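Local coordinates for nucleotidyl transferase AbiEii/AbiGii toxin family protein (Mycobacterium tuberculosis, PDB 6Y56) that is probably a nucleotidyltransferase toxin of a toxin-antitoxin system, of the kind that inactivates tRNA acceptor stems to inhibit growth, at residues A[206-210]-A[211-215]; A[221-224]-A[225-229]; A[159-163]-A[164-168]; A[196-199]-A[200-204]; A[41-44]-A[45-49]. All coordinates share one frame; numbering follows the deposited sequence.

Contact 1: residues A[206-210]-A[211-215]; sequences KVWGD and VVDDR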
loop_
_atom_site.group_PDB
_atom_site.type_symbol
_atom_site.label_atom_id
_atom_site.label_comp_id
_atom_site.label_asym_id
_atom_site.label_seq_id
_atom_site.Cartn_x
_atom_site.Cartn_y
_atom_site.Cartn_z
ATOM N N LYS A 206 8.340 3.463 -12.870
ATOM C CA LYS A 206 8.218 2.358 -11.920
ATOM C C LYS A 206 8.223 1.024 -12.648
ATOM O O LYS A 206 8.902 0.084 -12.218
ATOM C CB LYS A 206 6.928 2.483 -11.110
ATOM C CG LYS A 206 6.900 3.645 -10.130
ATOM C CD LYS A 206 7.631 3.353 -8.827
ATOM C CE LYS A 206 7.542 4.556 -7.894
ATOM N NZ LYS A 206 8.127 4.236 -6.568
ATOM N N VAL A 207 7.472 0.923 -13.749
ATOM C CA VAL A 207 7.450 -0.323 -14.511
ATOM C C VAL A 207 8.830 -0.636 -15.073
ATOM O O VAL A 207 9.267 -1.797 -15.074
ATOM C CB VAL A 207 6.379 -0.271 -15.615
ATOM C CG1 VAL A 207 6.504 -1.515 -16.500
ATOM C CG2 VAL A 207 4.982 -0.185 -15.009
ATOM N N TRP A 208 9.549 0.385 -15.547
ATOM C CA TRP A 208 10.902 0.144 -16.045
ATOM C C TRP A 208 11.749 -0.547 -14.984
ATOM O O TRP A 208 12.407 -1.556 -15.252
ATOM C CB TRP A 208 11.548 1.469 -16.465
ATOM C CG TRP A 208 12.854 1.302 -17.227
ATOM C CD1 TRP A 208 13.023 1.352 -18.576
ATOM C CD2 TRP A 208 14.157 1.066 -16.669
ATOM N NE1 TRP A 208 14.351 1.151 -18.903
ATOM C CE2 TRP A 208 15.064 0.978 -17.746
ATOM C CE3 TRP A 208 14.643 0.924 -15.361
ATOM C CZ2 TRP A 208 16.427 0.753 -17.553
ATOM C CZ3 TRP A 208 16.003 0.696 -15.176
ATOM C CH2 TRP A 208 16.872 0.612 -16.269
ATOM N N GLY A 209 11.732 -0.034 -13.759
ATOM C CA GLY A 209 12.498 -0.674 -12.704
ATOM C C GLY A 209 11.971 -2.053 -12.343
ATOM O O GLY A 209 12.751 -2.978 -12.096
ATOM N N ASP A 210 10.647 -2.218 -12.323
ATOM C CA ASP A 210 10.050 -3.509 -12.001
ATOM C C ASP A 210 10.498 -4.585 -12.980
ATOM O O ASP A 210 10.842 -5.705 -12.570
ATOM C CB ASP A 210 8.528 -3.402 -12.053
ATOM C CG ASP A 210 7.943 -2.578 -10.914
ATOM O OD1 ASP A 210 8.655 -2.287 -9.933
ATOM O OD2 ASP A 210 6.743 -2.236 -11.025
ATOM N N VAL A 211 10.507 -4.259 -14.273
ATOM C CA VAL A 211 10.879 -5.213 -15.314
ATOM C C VAL A 211 12.390 -5.393 -15.368
ATOM O O VAL A 211 12.895 -6.519 -15.320
ATOM C CB VAL A 211 10.314 -4.754 -16.672
ATOM C CG1 VAL A 211 10.849 -5.630 -17.817
ATOM C CG2 VAL A 211 8.797 -4.787 -16.652
ATOM N N VAL A 212 13.139 -4.293 -15.516
ATOM C CA VAL A 212 14.572 -4.388 -15.788
ATOM C C VAL A 212 15.327 -4.865 -14.561
ATOM O O VAL A 212 16.209 -5.731 -14.651
ATOM C CB VAL A 212 15.118 -3.043 -16.299
ATOM C CG1 VAL A 212 16.643 -3.094 -16.422
ATOM C CG2 VAL A 212 14.482 -2.684 -17.627
ATOM N N ASP A 213 15.015 -4.302 -13.403
ATOM C CA ASP A 213 15.781 -4.629 -12.209
ATOM C C ASP A 213 15.154 -5.728 -11.368
ATOM O O ASP A 213 15.872 -6.609 -10.883
ATOM C CB ASP A 213 16.043 -3.380 -11.364
ATOM C CG ASP A 213 17.057 -2.446 -12.019
ATOM O OD1 ASP A 213 17.962 -2.945 -12.733
ATOM O OD2 ASP A 213 16.942 -1.221 -11.829
ATOM N N ASP A 214 13.829 -5.713 -11.218
ATOM C CA ASP A 214 13.165 -6.737 -10.366
ATOM C C ASP A 214 12.715 -7.956 -11.181
ATOM O O ASP A 214 12.269 -8.923 -10.559
ATOM C CB ASP A 214 12.033 -6.133 -9.535
ATOM C CG ASP A 214 12.523 -5.121 -8.515
ATOM O OD1 ASP A 214 13.751 -4.999 -8.348
ATOM O OD2 ASP A 214 11.670 -4.459 -7.910
ATOM N N ARG A 215 12.827 -7.895 -12.511
ATOM C CA ARG A 215 12.441 -9.020 -13.414
ATOM C C ARG A 215 10.981 -9.430 -13.180
ATOM O O ARG A 215 10.671 -10.616 -13.303
ATOM C CB ARG A 215 13.415 -10.195 -13.276
ATOM C CG ARG A 215 14.870 -9.809 -13.488
ATOM C CD ARG A 215 15.820 -10.891 -13.016
ATOM N NE ARG A 215 17.049 -10.916 -13.791
ATOM C CZ ARG A 215 17.968 -11.866 -13.693
ATOM N NH1 ARG A 215 17.797 -12.861 -12.841
ATOM N NH2 ARG A 215 19.051 -11.815 -14.446
HETATM O O HOH W 1 8.901 -4.828 -8.300
#
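V212 lays its CG2 methyl over one face of the W208 indole: the methyl carbon sits 3.9 Å from the centroid of the W208 six-membered ring, 16° off the ring normal, which meets the definition of a CH-pi contact. Two torsions produce this. W208 holds CG anti to its backbone N (chi1 -170°), sending the indole along the helix toward the next turn, and V212 holds CG2 beside its own N, where it comes down on the ring while CG1 reaches W208 CH2 at 3.7 Å. V207 and V211 lie side by side and point the same way, V207 CG1 being 4.0 Å from V211 CG2. The last turn of helix 196-212 carries these pairs. V211 N and V212 N bond to V207 O and W208 O in the ordinary i to i+4 pattern, whereas G209 O takes two donors, D213 N at 2.9 Å and D214 N at 3.1 Å, as the helix unwinds toward R215, whose phi is positive. D210 OD1 and D214 OD2 approach to 4.2 Å. A water donates to both, and R131 NH2 forms a salt bridge with each; D213 OD1 pairs with R281. The two like-charged carboxylates can therefore lie close together because a shared arginine and a shared water bind them, an arrangement likely to favour their ionised forms.

Contact 2: residues A[221-224]-A[225-229]; sequences LRVE and DVLAA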
loop_
_atom_site.group_PDB
_atom_site.type_symbol
_atom_site.label_atom_id
_atom_site.label_comp_id
_atom_site.label_asym_id
_atom_site.label_seq_id
_atom_site.Cartn_x
_atom_site.Cartn_y
_atom_site.Cartn_z
ATOM N N LEU A 221 6.276 -2.510 -21.939
ATOM C CA LEU A 221 5.072 -1.955 -21.342
ATOM C C LEU A 221 4.150 -1.478 -22.453
ATOM O O LEU A 221 4.571 -0.724 -23.332
ATOM C CB LEU A 221 5.452 -0.766 -20.453
ATOM C CG LEU A 221 4.295 0.095 -19.952
ATOM C CD1 LEU A 221 3.357 -0.760 -19.117
ATOM C CD2 LEU A 221 4.790 1.316 -19.170
ATOM N N ARG A 222 2.908 -1.937 -22.428
ATOM C CA ARG A 222 1.885 -1.477 -23.352
ATOM C C ARG A 222 0.739 -0.889 -22.550
ATOM O O ARG A 222 0.372 -1.406 -21.493
ATOM C CB ARG A 222 1.357 -2.628 -24.206
ATOM C CG ARG A 222 2.430 -3.344 -24.991
ATOM C CD ARG A 222 1.830 -4.405 -25.892
ATOM N NE ARG A 222 2.793 -4.855 -26.886
ATOM C CZ ARG A 222 3.469 -5.993 -26.800
ATOM N NH1 ARG A 222 3.280 -6.800 -25.761
ATOM N NH2 ARG A 222 4.331 -6.328 -27.749
ATOM N N VAL A 223 0.154 0.192 -23.059
ATOM C CA VAL A 223 -0.903 0.833 -22.286
ATOM C C VAL A 223 -2.105 -0.090 -22.115
ATOM O O VAL A 223 -2.819 -0.021 -21.106
ATOM C CB VAL A 223 -1.270 2.204 -22.882
ATOM C CG1 VAL A 223 -2.287 2.880 -22.013
ATOM C CG2 VAL A 223 -0.028 3.071 -23.004
ATOM N N GLU A 224 -2.335 -0.989 -23.077
ATOM C CA GLU A 224 -3.412 -1.964 -22.952
ATOM C C GLU A 224 -3.221 -2.902 -21.771
ATOM O O GLU A 224 -4.195 -3.516 -21.329
ATOM C CB GLU A 224 -3.530 -2.798 -24.228
ATOM C CG GLU A 224 -4.003 -2.017 -25.440
ATOM C CD GLU A 224 -2.886 -1.251 -26.128
ATOM O OE1 GLU A 224 -1.703 -1.431 -25.750
ATOM O OE2 GLU A 224 -3.201 -0.460 -27.047
ATOM N N ASP A 225 -1.991 -3.044 -21.265
ATOM C CA ASP A 225 -1.782 -3.838 -20.057
ATOM C C ASP A 225 -2.679 -3.366 -18.920
ATOM O O ASP A 225 -3.083 -4.164 -18.067
ATOM C CB ASP A 225 -0.325 -3.743 -19.589
ATOM C CG ASP A 225 0.680 -4.255 -20.614
ATOM O OD1 ASP A 225 0.299 -4.920 -21.597
ATOM O OD2 ASP A 225 1.892 -3.985 -20.430
ATOM N N VAL A 226 -2.990 -2.074 -18.880
ATOM C CA VAL A 226 -3.873 -1.505 -17.872
ATOM C C VAL A 226 -5.259 -1.206 -18.436
ATOM O O VAL A 226 -6.261 -1.390 -17.744
ATOM C CB VAL A 226 -3.238 -0.237 -17.254
ATOM C CG1 VAL A 226 -4.246 0.527 -16.410
ATOM C CG2 VAL A 226 -2.015 -0.598 -16.437
ATOM N N LEU A 227 -5.328 -0.738 -19.683
ATOM C CA LEU A 227 -6.556 -0.158 -20.214
ATOM C C LEU A 227 -7.422 -1.127 -21.001
ATOM O O LEU A 227 -8.533 -0.750 -21.381
ATOM C CB LEU A 227 -6.245 1.066 -21.081
ATOM C CG LEU A 227 -5.654 2.250 -20.322
ATOM C CD1 LEU A 227 -5.568 3.452 -21.248
ATOM C CD2 LEU A 227 -6.482 2.569 -19.086
ATOM N N ALA A 228 -6.961 -2.343 -21.272
ATOM C CA ALA A 228 -7.849 -3.309 -21.901
ATOM C C ALA A 228 -8.972 -3.665 -20.938
ATOM O O ALA A 228 -8.794 -3.686 -19.716
ATOM C CB ALA A 228 -7.085 -4.572 -22.294
ATOM N N ALA A 229 -10.149 -3.925 -21.494
ATOM C CA ALA A 229 -11.282 -4.290 -20.662
ATOM C C ALA A 229 -10.965 -5.584 -19.928
ATOM O O ALA A 229 -10.515 -6.564 -20.528
ATOM C CB ALA A 229 -12.533 -4.463 -21.523
HETATM O O HOH W 2 2.195 -6.504 -22.815
HETATM O O HOH W 3 -5.964 -4.382 -18.724
#
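The backbone turns from extended at R222 (psi 142°) into helical angles at V223 and E224, and R222 O accepts D225 N at 2.9 Å as the short helix 224-227 starts. V223 O receives both V226 N and L227 N, the second in the carbonyl plane, and E224 O receives A228 N. D225 then reaches back against the chain direction: its OD2 takes R222 N at 3.0 Å in a nearly straight bond (172°), met from above the carboxylate plane. D225 keeps CG beside its own N (chi1 -61°), which turns the carboxylate back toward R222 N, and L221 CD1 lies 3.8 Å from OD2. V223 and L227 run side by side, and V223 CG1 to L227 CD1, at 3.4 Å, is tighter than ordinary carbon contact. A water links R222 NH1 to D225 OD1. R175 NE of the same chain forms a salt bridge with OD2, so the carboxylate bridges R222 N, the water and R175, tying the incoming loop to the helix start.

Contact 3: residues A[159-163]-A[164-168]; sequences PVVAE and AEACA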
loop_
_atom_site.group_PDB
_atom_site.type_symbol
_atom_site.label_atom_id
_atom_site.label_comp_id
_atom_site.label_asym_id
_atom_site.label_seq_id
_atom_site.Cartn_x
_atom_site.Cartn_y
_atom_site.Cartn_z
ATOM N N PRO A 159 5.525 9.968 7.881
ATOM C CA PRO A 159 5.796 10.230 6.462
ATOM C C PRO A 159 5.185 9.132 5.613
ATOM O O PRO A 159 5.444 7.944 5.816
ATOM C CB PRO A 159 7.325 10.226 6.370
ATOM C CG PRO A 159 7.782 9.562 7.581
ATOM C CD PRO A 159 6.738 9.663 8.647
ATOM N N VAL A 160 4.378 9.547 4.650
ATOM C CA VAL A 160 3.626 8.652 3.781
ATOM C C VAL A 160 3.999 8.951 2.334
ATOM O O VAL A 160 4.307 10.093 1.973
ATOM C CB VAL A 160 2.107 8.831 4.035
ATOM C CG1 VAL A 160 1.244 8.117 2.984
ATOM C CG2 VAL A 160 1.741 8.347 5.444
ATOM N N VAL A 161 3.951 7.914 1.490
ATOM C CA VAL A 161 4.206 8.086 0.065
ATOM C C VAL A 161 3.313 9.181 -0.510
ATOM O O VAL A 161 2.123 9.286 -0.186
ATOM C CB VAL A 161 3.999 6.726 -0.636
ATOM C CG1 VAL A 161 2.551 6.226 -0.484
ATOM C CG2 VAL A 161 4.385 6.790 -2.112
ATOM N N ALA A 162 3.894 9.999 -1.383
ATOM C CA ALA A 162 3.107 11.020 -2.055
ATOM C C ALA A 162 1.991 10.364 -2.845
ATOM O O ALA A 162 2.146 9.260 -3.383
ATOM C CB ALA A 162 3.993 11.820 -3.007
ATOM N N GLU A 163 0.852 11.054 -2.924
ATOM C CA GLU A 163 -0.327 10.458 -3.536
ATOM C C GLU A 163 -0.104 10.109 -5.008
ATOM O O GLU A 163 -0.569 9.065 -5.469
ATOM C CB GLU A 163 -1.542 11.364 -3.354
ATOM C CG GLU A 163 -2.805 10.683 -3.802
ATOM C CD GLU A 163 -4.062 11.413 -3.394
ATOM O OE1 GLU A 163 -4.011 12.209 -2.429
ATOM O OE2 GLU A 163 -5.104 11.161 -4.035
ATOM N N ALA A 164 0.594 10.963 -5.761
ATOM C CA ALA A 164 0.864 10.651 -7.165
ATOM C C ALA A 164 1.713 9.395 -7.287
ATOM O O ALA A 164 1.526 8.593 -8.213
ATOM C CB ALA A 164 1.586 11.816 -7.834
ATOM N N GLU A 165 2.671 9.218 -6.371
ATOM C CA GLU A 165 3.522 8.038 -6.400
ATOM C C GLU A 165 2.759 6.790 -5.965
ATOM O O GLU A 165 2.978 5.708 -6.511
ATOM C CB GLU A 165 4.772 8.270 -5.552
ATOM C CG GLU A 165 5.784 7.148 -5.655
ATOM C CD GLU A 165 7.186 7.582 -5.310
ATOM O OE1 GLU A 165 7.360 8.648 -4.674
ATOM O OE2 GLU A 165 8.129 6.853 -5.671
ATOM N N ALA A 166 1.869 6.914 -4.978
ATOM C CA ALA A 166 1.056 5.767 -4.585
ATOM C C ALA A 166 0.196 5.287 -5.747
ATOM O O ALA A 166 0.064 4.076 -5.983
ATOM C CB ALA A 166 0.168 6.144 -3.396
ATOM N N CYS A 167 -0.378 6.229 -6.501
ATOM C CA CYS A 167 -1.189 5.855 -7.649
ATOM C C CYS A 167 -0.329 5.187 -8.721
ATOM O O CYS A 167 -0.703 4.137 -9.262
ATOM C CB CYS A 167 -1.897 7.096 -8.182
ATOM S SG CYS A 167 -3.118 6.748 -9.450
ATOM N N ALA A 168 0.860 5.740 -8.990
ATOM C CA ALA A 168 1.757 5.135 -9.974
ATOM C C ALA A 168 2.173 3.726 -9.560
ATOM O O ALA A 168 2.250 2.825 -10.404
ATOM C CB ALA A 168 2.983 6.028 -10.189
HETATM O O HOH W 4 6.636 9.587 -2.152
#
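V161 packs on E165 and A166 at a strand-to-helix junction, where strand 157-160 gives way to helix 163-174 with A162 at the N-cap position. The helix is entered through two backbone bonds: A166 N to A162 O at 2.9 Å and C167 N to E163 O at 3.0 Å. V161 places CG1 between its backbone N and carbonyl carbon (chi1 62°), and this turns both methyls onto the first helical turn; CG1 meets A166 CB at 3.8 Å, and CG2 crosses E165. The E165 side chain can be followed outward. Its CB lies 3.5 Å from A162 O and also touches V161 CG2. CG keeps contact with the same methyl, V161 CG2, at 3.8 Å. Being anti to the backbone N (chi1 -174°), CG starts a chain that stays extended and carries the carboxylate out beside the helix start, away from the valine and roughly across the line of the incoming strand. At the tip the two oxygens have different partners: OE2 accepts A134 N and forms a salt bridge with K206, while OE1 accepts L135 N. The carboxylate of this buried residue is thus gripped by two backbone N-H groups and a lysine. OE1 has one further partner, a water that donates to it at 2.8 Å and accepts from A162 N at 2.9 Å.

Contact 4: residues A[196-199]-A[200-204]; sequences EPLV and RRLWV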
loop_
_atom_site.group_PDB
_atom_site.type_symbol
_atom_site.label_atom_id
_atom_site.label_comp_id
_atom_site.label_asym_id
_atom_site.label_seq_id
_atom_site.Cartn_x
_atom_site.Cartn_y
_atom_site.Cartn_z
ATOM N N GLU A 196 -2.099 14.175 -13.617
ATOM C CA GLU A 196 -2.020 13.179 -14.687
ATOM C C GLU A 196 -0.640 13.032 -15.306
ATOM O O GLU A 196 -0.162 11.884 -15.427
ATOM C CB GLU A 196 -3.075 13.466 -15.760
ATOM C CG GLU A 196 -4.496 13.198 -15.320
ATOM C CD GLU A 196 -5.522 13.512 -16.385
ATOM O OE1 GLU A 196 -5.145 13.923 -17.501
ATOM O OE2 GLU A 196 -6.717 13.352 -16.087
ATOM N N PRO A 197 0.044 14.098 -15.737
ATOM C CA PRO A 197 1.368 13.891 -16.345
ATOM C C PRO A 197 2.360 13.277 -15.375
ATOM O O PRO A 197 3.215 12.479 -15.776
ATOM C CB PRO A 197 1.787 15.305 -16.769
ATOM C CG PRO A 197 0.508 16.086 -16.841
ATOM C CD PRO A 197 -0.346 15.523 -15.755
ATOM N N LEU A 198 2.272 13.634 -14.093
ATOM C CA LEU A 198 3.203 13.096 -13.109
ATOM C C LEU A 198 2.925 11.626 -12.814
ATOM O O LEU A 198 3.862 10.819 -12.755
ATOM C CB LEU A 198 3.119 13.940 -11.839
ATOM C CG LEU A 198 3.962 13.454 -10.664
ATOM C CD1 LEU A 198 5.453 13.438 -10.976
ATOM C CD2 LEU A 198 3.680 14.368 -9.481
ATOM N N VAL A 199 1.648 11.263 -12.653
ATOM C CA VAL A 199 1.292 9.862 -12.438
ATOM C C VAL A 199 1.720 9.015 -13.631
ATOM O O VAL A 199 2.301 7.932 -13.469
ATOM C CB VAL A 199 -0.211 9.714 -12.131
ATOM C CG1 VAL A 199 -0.615 8.238 -12.187
ATOM C CG2 VAL A 199 -0.516 10.261 -10.758
ATOM N N ARG A 200 1.490 9.507 -14.849
ATOM C CA ARG A 200 1.855 8.738 -16.032
ATOM C C ARG A 200 3.364 8.570 -16.138
ATOM O O ARG A 200 3.855 7.472 -16.443
ATOM C CB ARG A 200 1.300 9.439 -17.270
ATOM C CG ARG A 200 1.629 8.763 -18.595
ATOM C CD ARG A 200 0.946 9.465 -19.776
ATOM N NE ARG A 200 1.312 10.873 -19.835
ATOM C CZ ARG A 200 0.457 11.890 -19.876
ATOM N NH1 ARG A 200 -0.854 11.699 -19.908
ATOM N NH2 ARG A 200 0.933 13.124 -19.911
ATOM N N ARG A 201 4.115 9.649 -15.898
ATOM C CA ARG A 201 5.572 9.584 -15.932
ATOM C C ARG A 201 6.098 8.615 -14.887
ATOM O O ARG A 201 6.915 7.736 -15.193
ATOM C CB ARG A 201 6.156 10.990 -15.742
ATOM C CG ARG A 201 7.673 11.061 -15.559
ATOM C CD ARG A 201 8.423 10.464 -16.734
ATOM N NE ARG A 201 8.110 11.119 -18.003
ATOM C CZ ARG A 201 8.882 12.025 -18.597
ATOM N NH1 ARG A 201 8.518 12.535 -19.769
ATOM N NH2 ARG A 201 10.016 12.417 -18.030
ATOM N N LEU A 202 5.615 8.739 -13.654
ATOM C CA LEU A 202 6.066 7.854 -12.587
ATOM C C LEU A 202 5.699 6.406 -12.876
ATOM O O LEU A 202 6.480 5.501 -12.568
ATOM C CB LEU A 202 5.466 8.293 -11.252
ATOM C CG LEU A 202 6.096 9.521 -10.614
ATOM C CD1 LEU A 202 5.257 9.943 -9.421
ATOM C CD2 LEU A 202 7.510 9.189 -10.187
ATOM N N TRP A 203 4.512 6.165 -13.446
ATOM C CA TRP A 203 4.101 4.806 -13.798
ATOM C C TRP A 203 5.111 4.160 -14.739
ATOM O O TRP A 203 5.578 3.041 -14.502
ATOM C CB TRP A 203 2.711 4.844 -14.441
ATOM C CG TRP A 203 2.214 3.540 -14.984
ATOM C CD1 TRP A 203 2.068 2.367 -14.307
ATOM C CD2 TRP A 203 1.780 3.290 -16.322
ATOM N NE1 TRP A 203 1.553 1.406 -15.143
ATOM C CE2 TRP A 203 1.373 1.943 -16.388
ATOM C CE3 TRP A 203 1.696 4.076 -17.470
ATOM C CZ2 TRP A 203 0.885 1.360 -17.562
ATOM C CZ3 TRP A 203 1.214 3.505 -18.627
ATOM C CH2 TRP A 203 0.815 2.154 -18.665
ATOM N N VAL A 204 5.487 4.870 -15.801
ATOM C CA VAL A 204 6.448 4.316 -16.749
ATOM C C VAL A 204 7.776 4.030 -16.063
ATOM O O VAL A 204 8.394 2.983 -16.289
ATOM C CB VAL A 204 6.618 5.254 -17.959
ATOM C CG1 VAL A 204 7.743 4.759 -18.879
ATOM C CG2 VAL A 204 5.314 5.359 -18.711
HETATM O O HOH W 5 -2.922 14.062 -19.260
HETATM O O HOH W 6 3.708 12.354 -18.546
#
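R200 folds back over the first turn of helix 196-212, one face of its guanidinium lying over P197 CA and E196 O, with R200 NH2 3.7 Å from P197 CA. Its CG is anti to the backbone N and the chain stays extended until it bends at chi3 (57°), which brings the planar group over that turn. R200 N bonds to E196 O at 3.0 Å. A water joins R200 NH1 to E196 OE1, whose charged atoms are 5.4 Å apart and make no direct contact; a second water accepts from R200 NE and lies 2.8 Å from P197 O, to which it can donate. R201 N bonds to the same P197 O, and R201 CB packs on that oxygen at 3.3 Å. The R201 chain then bends at chi2 and chi3, and its guanidinium pairs with E270 and D267. L202 follows, its N bonded to L198 O and its side chain alongside L198, pointing the same way, with CD1 of L198 and CD1 of L202 3.8 Å apart. W203 N closes the series on V199 O at 2.8 Å. The chemistry divides round the helix: L198, V199 and L202 face helix 163-174, whereas E196 pairs with R259 and R200 NH1 donates to F262 O. Nearby charges are therefore joined mainly through water or through partners beyond this turn, rather than by a direct E196-R200 ion pair.

Contact 5: residues A[41-44]-A[45-49]; sequences FGDN and RLVFK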
loop_
_atom_site.group_PDB
_atom_site.type_symbol
_atom_site.label_atom_id
_atom_site.label_comp_id
_atom_site.label_asym_id
_atom_site.label_seq_id
_atom_site.Cartn_x
_atom_site.Cartn_y
_atom_site.Cartn_z
ATOM N N PHE A 41 11.535 7.670 11.156
ATOM C CA PHE A 41 10.983 7.637 9.809
ATOM C C PHE A 41 11.548 8.804 9.005
ATOM O O PHE A 41 12.106 9.751 9.558
ATOM C CB PHE A 41 9.458 7.777 9.843
ATOM C CG PHE A 41 8.712 6.535 10.256
ATOM C CD1 PHE A 41 8.691 6.125 11.586
ATOM C CD2 PHE A 41 7.974 5.808 9.323
ATOM C CE1 PHE A 41 7.986 4.984 11.969
ATOM C CE2 PHE A 41 7.275 4.680 9.693
ATOM C CZ PHE A 41 7.272 4.271 11.025
ATOM N N GLY A 42 11.409 8.739 7.694
ATOM C CA GLY A 42 11.784 9.877 6.877
ATOM C C GLY A 42 12.212 9.455 5.490
ATOM O O GLY A 42 12.471 8.283 5.216
ATOM N N ASP A 43 12.286 10.453 4.608
ATOM C CA ASP A 43 12.730 10.250 3.236
ATOM C C ASP A 43 14.058 9.502 3.208
ATOM O O ASP A 43 14.981 9.802 3.975
ATOM C CB ASP A 43 12.905 11.613 2.550
ATOM C CG ASP A 43 11.587 12.315 2.294
ATOM O OD1 ASP A 43 10.598 11.632 1.970
ATOM O OD2 ASP A 43 11.540 13.558 2.414
ATOM N N ASN A 44 14.146 8.515 2.323
ATOM C CA ASN A 44 15.346 7.700 2.137
ATOM C C ASN A 44 15.719 6.909 3.379
ATOM O O ASN A 44 16.856 6.461 3.508
ATOM C CB ASN A 44 16.530 8.526 1.626
ATOM C CG ASN A 44 16.204 9.250 0.351
ATOM O OD1 ASN A 44 15.884 8.627 -0.661
ATOM N ND2 ASN A 44 16.255 10.570 0.392
ATOM N N ARG A 45 14.784 6.724 4.301
ATOM C CA ARG A 45 15.030 5.900 5.475
ATOM C C ARG A 45 13.876 4.932 5.718
ATOM O O ARG A 45 14.060 3.711 5.666
ATOM C CB ARG A 45 15.294 6.758 6.715
ATOM C CG ARG A 45 15.761 5.905 7.876
ATOM C CD ARG A 45 16.095 6.684 9.130
ATOM N NE ARG A 45 16.975 5.902 10.008
ATOM C CZ ARG A 45 16.587 4.877 10.769
ATOM N NH1 ARG A 45 15.320 4.474 10.794
ATOM N NH2 ARG A 45 17.482 4.245 11.516
ATOM N N LEU A 46 12.685 5.462 5.986
ATOM C CA LEU A 46 11.524 4.615 6.254
ATOM C C LEU A 46 10.279 5.445 5.965
ATOM O O LEU A 46 10.023 6.438 6.657
ATOM C CB LEU A 46 11.544 4.144 7.700
ATOM C CG LEU A 46 10.462 3.142 8.080
ATOM C CD1 LEU A 46 10.633 1.809 7.342
ATOM C CD2 LEU A 46 10.461 2.938 9.590
ATOM N N VAL A 47 9.526 5.062 4.939
ATOM C CA VAL A 47 8.314 5.772 4.543
ATOM C C VAL A 47 7.179 4.758 4.470
ATOM O O VAL A 47 7.341 3.687 3.878
ATOM C CB VAL A 47 8.496 6.500 3.192
ATOM C CG1 VAL A 47 7.203 7.165 2.767
ATOM C CG2 VAL A 47 9.589 7.551 3.313
ATOM N N PHE A 48 6.034 5.097 5.063
ATOM C CA PHE A 48 4.843 4.253 5.038
ATOM C C PHE A 48 4.160 4.404 3.681
ATOM O O PHE A 48 3.948 5.523 3.204
ATOM C CB PHE A 48 3.951 4.757 6.177
ATOM C CG PHE A 48 2.716 3.935 6.459
ATOM C CD1 PHE A 48 2.652 2.570 6.212
ATOM C CD2 PHE A 48 1.613 4.562 7.036
ATOM C CE1 PHE A 48 1.498 1.841 6.505
ATOM C CE2 PHE A 48 0.472 3.842 7.338
ATOM C CZ PHE A 48 0.415 2.488 7.074
ATOM N N LYS A 49 3.809 3.291 3.045
ATOM C CA LYS A 49 3.240 3.366 1.691
ATOM C C LYS A 49 2.164 2.297 1.506
ATOM O O LYS A 49 1.679 1.697 2.462
ATOM C CB LYS A 49 4.339 3.296 0.622
ATOM C CG LYS A 49 5.074 1.969 0.554
ATOM C CD LYS A 49 6.149 2.039 -0.535
ATOM C CE LYS A 49 6.769 0.691 -0.799
ATOM N NZ LYS A 49 6.177 0.135 -2.037
#
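L46 points its CD2 methyl at the centre of one face of the F41 ring, 3.6 Å from the centroid and 12° off the normal, a CH-pi contact. The two side chains cross, and the methyl is nearest F41 CE2. L46 arrives there with CG anti to its backbone N (chi1 -174°), while F41 carries its ring beside its own N, and F41 CD2 comes 3.4 Å from L46 O. That same carbonyl accepts G42 N at 2.9 Å, tying the ring and the backbone bond to one residue. On the return, G42 O takes both R45 N and L46 N; the L46 donor lies in the carbonyl plane, whereas R45 N stands above it. V47 turns CG2 toward G42 O at 3.5 Å. R45 extends its chain outward, NH1 donating to Q40 O and NH2 forming a salt bridge with E81. At G42 (phi 152°) a side chain would be jammed against the carbonyl O of F41, which explains the glycine. Two residues, R45 and L46, facing the single residue G42 make a classic beta bulge, here in the tight turn leading into strand 47-49, which pairs with strand 68-72 and, through F48, with P159 and V161.

In the fold
From the N terminus, contact 5 closes the turn before strand 47-49. That strand meets contact 3 through backbone, V161 N lying 2.9 Å from F48 O (a probable hydrogen bond), and through side chains, P159 CG packing on F41 CB. Contact 3 then starts helix 163-174, which lies against contact 4, with A168 CB against L202 CB. Contacts 4 and 1 occupy the N-terminal and C-terminal parts of helix 196-212; contact 1 reaches contact 3 through the K206-E165 salt bridge. Contact 2 opens the short helix beyond, its L221 and V226 packing on W203. All five lie in series, none nesting or crossing; contacts 2 and 5 are farthest apart, centres about 31 Å.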